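Side-chain contact in DnaJ homolog subfamily C member 3 (PDB 3IEG), which takes part in the unfolded protein response, binding misfolded proteins, stimulating the ATPase of its Hsp70 partner and restraining an eIF2-alpha kinase: residues Y41-V46 with L57-K62. Numbering follows the deposited sequence.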
loop_
_atom_site.group_PDB
_atom_site.type_symbol
_atom_site.label_atom_id
_atom_site.label_comp_id
_atom_site.label_asym_id
_atom_site.label_seq_id
_atom_site.Cartn_x
_atom_site.Cartn_y
_atom_site.Cartn_z
ATOM N N TYR A 41 30.247 -0.845 -20.829
ATOM C CA TYR A 41 29.349 -1.902 -21.277
ATOM C C TYR A 41 29.508 -3.146 -20.397
ATOM O O TYR A 41 28.525 -3.688 -19.911
ATOM C CB TYR A 41 29.546 -2.230 -22.763
ATOM C CG TYR A 41 28.645 -3.333 -23.262
ATOM C CD1 TYR A 41 27.257 -3.147 -23.349
ATOM C CD2 TYR A 41 29.173 -4.574 -23.640
ATOM C CE1 TYR A 41 26.420 -4.164 -23.795
ATOM C CE2 TYR A 41 28.347 -5.596 -24.096
ATOM C CZ TYR A 41 26.972 -5.387 -24.175
ATOM O OH TYR A 41 26.148 -6.406 -24.624
ATOM N N ARG A 42 30.747 -3.571 -20.171
ATOM C CA ARG A 42 31.007 -4.736 -19.340
ATOM C C ARG A 42 30.398 -4.579 -17.953
ATOM O O ARG A 42 29.724 -5.500 -17.445
ATOM C CB ARG A 42 32.501 -5.017 -19.242
ATOM C CG ARG A 42 33.170 -5.329 -20.575
ATOM C CD ARG A 42 32.558 -6.536 -21.264
ATOM N NE ARG A 42 33.307 -6.874 -22.468
ATOM C CZ ARG A 42 32.803 -7.531 -23.506
ATOM N NH1 ARG A 42 31.530 -7.915 -23.513
ATOM N NH2 ARG A 42 33.572 -7.789 -24.546
ATOM N N ARG A 43 30.608 -3.408 -17.355
ATOM C CA ARG A 43 29.997 -3.120 -16.073
ATOM C C ARG A 43 28.482 -3.202 -16.152
ATOM O O ARG A 43 27.850 -3.686 -15.231
ATOM C CB ARG A 43 30.422 -1.760 -15.538
ATOM C CG ARG A 43 30.082 -1.597 -14.059
ATOM C CD ARG A 43 30.730 -0.377 -13.435
ATOM N NE ARG A 43 30.156 0.854 -13.957
ATOM C CZ ARG A 43 30.716 2.049 -13.837
ATOM N NH1 ARG A 43 31.873 2.180 -13.206
ATOM N NH2 ARG A 43 30.112 3.112 -14.351
ATOM N N ALA A 44 27.897 -2.750 -17.251
ATOM C CA ALA A 44 26.445 -2.789 -17.356
ATOM C C ALA A 44 25.889 -4.207 -17.492
ATOM O O ALA A 44 24.809 -4.500 -16.966
ATOM C CB ALA A 44 25.948 -1.905 -18.489
ATOM N N THR A 45 26.602 -5.084 -18.201
ATOM C CA THR A 45 26.138 -6.475 -18.327
ATOM C C THR A 45 26.202 -7.182 -16.972
ATOM O O THR A 45 25.365 -8.032 -16.694
ATOM C CB THR A 45 26.858 -7.295 -19.437
ATOM O OG1 THR A 45 28.255 -7.390 -19.149
ATOM C CG2 THR A 45 26.692 -6.640 -20.791
ATOM N N VAL A 46 27.163 -6.808 -16.124
ATOM C CA VAL A 46 27.214 -7.327 -14.737
ATOM C C VAL A 46 26.017 -6.874 -13.889
ATOM O O VAL A 46 25.309 -7.719 -13.343
ATOM C CB VAL A 46 28.585 -7.077 -14.015
ATOM C CG1 VAL A 46 28.480 -7.354 -12.545
ATOM C CG2 VAL A 46 29.657 -7.969 -14.598
ATOM N N LEU A 57 21.400 1.227 -16.256
ATOM C CA LEU A 57 20.976 2.280 -17.186
ATOM C C LEU A 57 22.016 3.394 -17.409
ATOM O O LEU A 57 22.419 3.620 -18.547
ATOM C CB LEU A 57 19.588 2.834 -16.821
ATOM C CG LEU A 57 19.035 4.009 -17.636
ATOM C CD1 LEU A 57 18.813 3.636 -19.089
ATOM C CD2 LEU A 57 17.727 4.531 -17.033
ATOM N N PRO A 58 22.478 4.077 -16.340
ATOM C CA PRO A 58 23.489 5.105 -16.631
ATOM C C PRO A 58 24.690 4.602 -17.431
ATOM O O PRO A 58 25.203 5.336 -18.262
ATOM C CB PRO A 58 23.906 5.619 -15.245
ATOM C CG PRO A 58 23.322 4.618 -14.255
ATOM C CD PRO A 58 22.132 4.030 -14.908
ATOM N N ASP A 59 25.125 3.365 -17.212
ATOM C CA ASP A 59 26.244 2.822 -17.997
ATOM C C ASP A 59 25.836 2.516 -19.436
ATOM O O ASP A 59 26.604 2.749 -20.366
ATOM C CB ASP A 59 26.868 1.580 -17.338
ATOM C CG ASP A 59 27.576 1.895 -16.031
ATOM O OD1 ASP A 59 27.855 3.078 -15.766
ATOM O OD2 ASP A 59 27.857 0.955 -15.261
ATOM N N LEU A 60 24.627 2.005 -19.617
ATOM C CA LEU A 60 24.120 1.760 -20.952
ATOM C C LEU A 60 24.062 3.049 -21.749
ATOM O O LEU A 60 24.585 3.107 -22.862
ATOM C CB LEU A 60 22.759 1.088 -20.915
ATOM C CG LEU A 60 22.823 -0.399 -20.551
ATOM C CD1 LEU A 60 21.433 -0.935 -20.321
ATOM C CD2 LEU A 60 23.536 -1.207 -21.637
ATOM N N THR A 61 23.471 4.096 -21.173
ATOM C CA THR A 61 23.395 5.364 -21.894
ATOM C C THR A 61 24.767 6.026 -22.055
ATOM O O THR A 61 24.991 6.763 -23.014
ATOM C CB THR A 61 22.340 6.377 -21.332
ATOM O OG1 THR A 61 22.992 7.432 -20.623
ATOM C CG2 THR A 61 21.312 5.720 -20.456
ATOM N N LYS A 62 25.690 5.756 -21.145
ATOM C CA LYS A 62 27.043 6.232 -21.343
ATOM C C LYS A 62 27.642 5.596 -22.603
ATOM O O LYS A 62 28.206 6.289 -23.454
ATOM C CB LYS A 62 27.909 5.929 -20.127
ATOM C CG LYS A 62 29.362 6.386 -20.261
ATOM C CD LYS A 62 29.508 7.895 -20.220
ATOM C CE LYS A 62 30.967 8.290 -20.357
ATOM N NZ LYS A 62 31.134 9.770 -20.264
#
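Arg43 of helix 37-50 reaches across to Asp59 of helix 53-66 in a side-on, two-nitrogen salt bridge. From its CB the arginine runs out with CG anti to the backbone N (chi1 -165°), and CB, CG and CD all pass OD2 of Asp59 at van der Waals range, CG at 3.6 Å. The bend at chi3 then turns the guanidinium so that its NE edge meets the carboxylate: NE donates to Asp59 OD2 at 2.6 Å and NH2 to Asp59 OD1 at 2.7 Å. Both bonds are nearly straight and lie in the guanidinium plane, yet they reach the syn sides of the oxygens from about 30° out of the carboxylate plane, the two groups being tilted 33° apart. Each oxygen so has its own N-H, fixing the rotation of the buried carboxylate. A leucine in place of Arg43 would probably leave the Asp59 charge buried without its mate and its carboxylate less firmly held. Beside the bridge, Ala44 CB lies 3.8 Å from Asp59 CB and 4.0 Å from Leu60 CD2, its small methyl allowing the segment axes to come within 8.4 Å. The Arg43 side chain also touches Leu23, His27 and Val30 of helix 19-32, linking this pair to the preceding helix. The two helices run nearly antiparallel, forming the hairpin of a tetratricopeptide repeat, here TPR 2, within the chaperone's first two repeats, whose hydrophobic groove binds misfolded proteins.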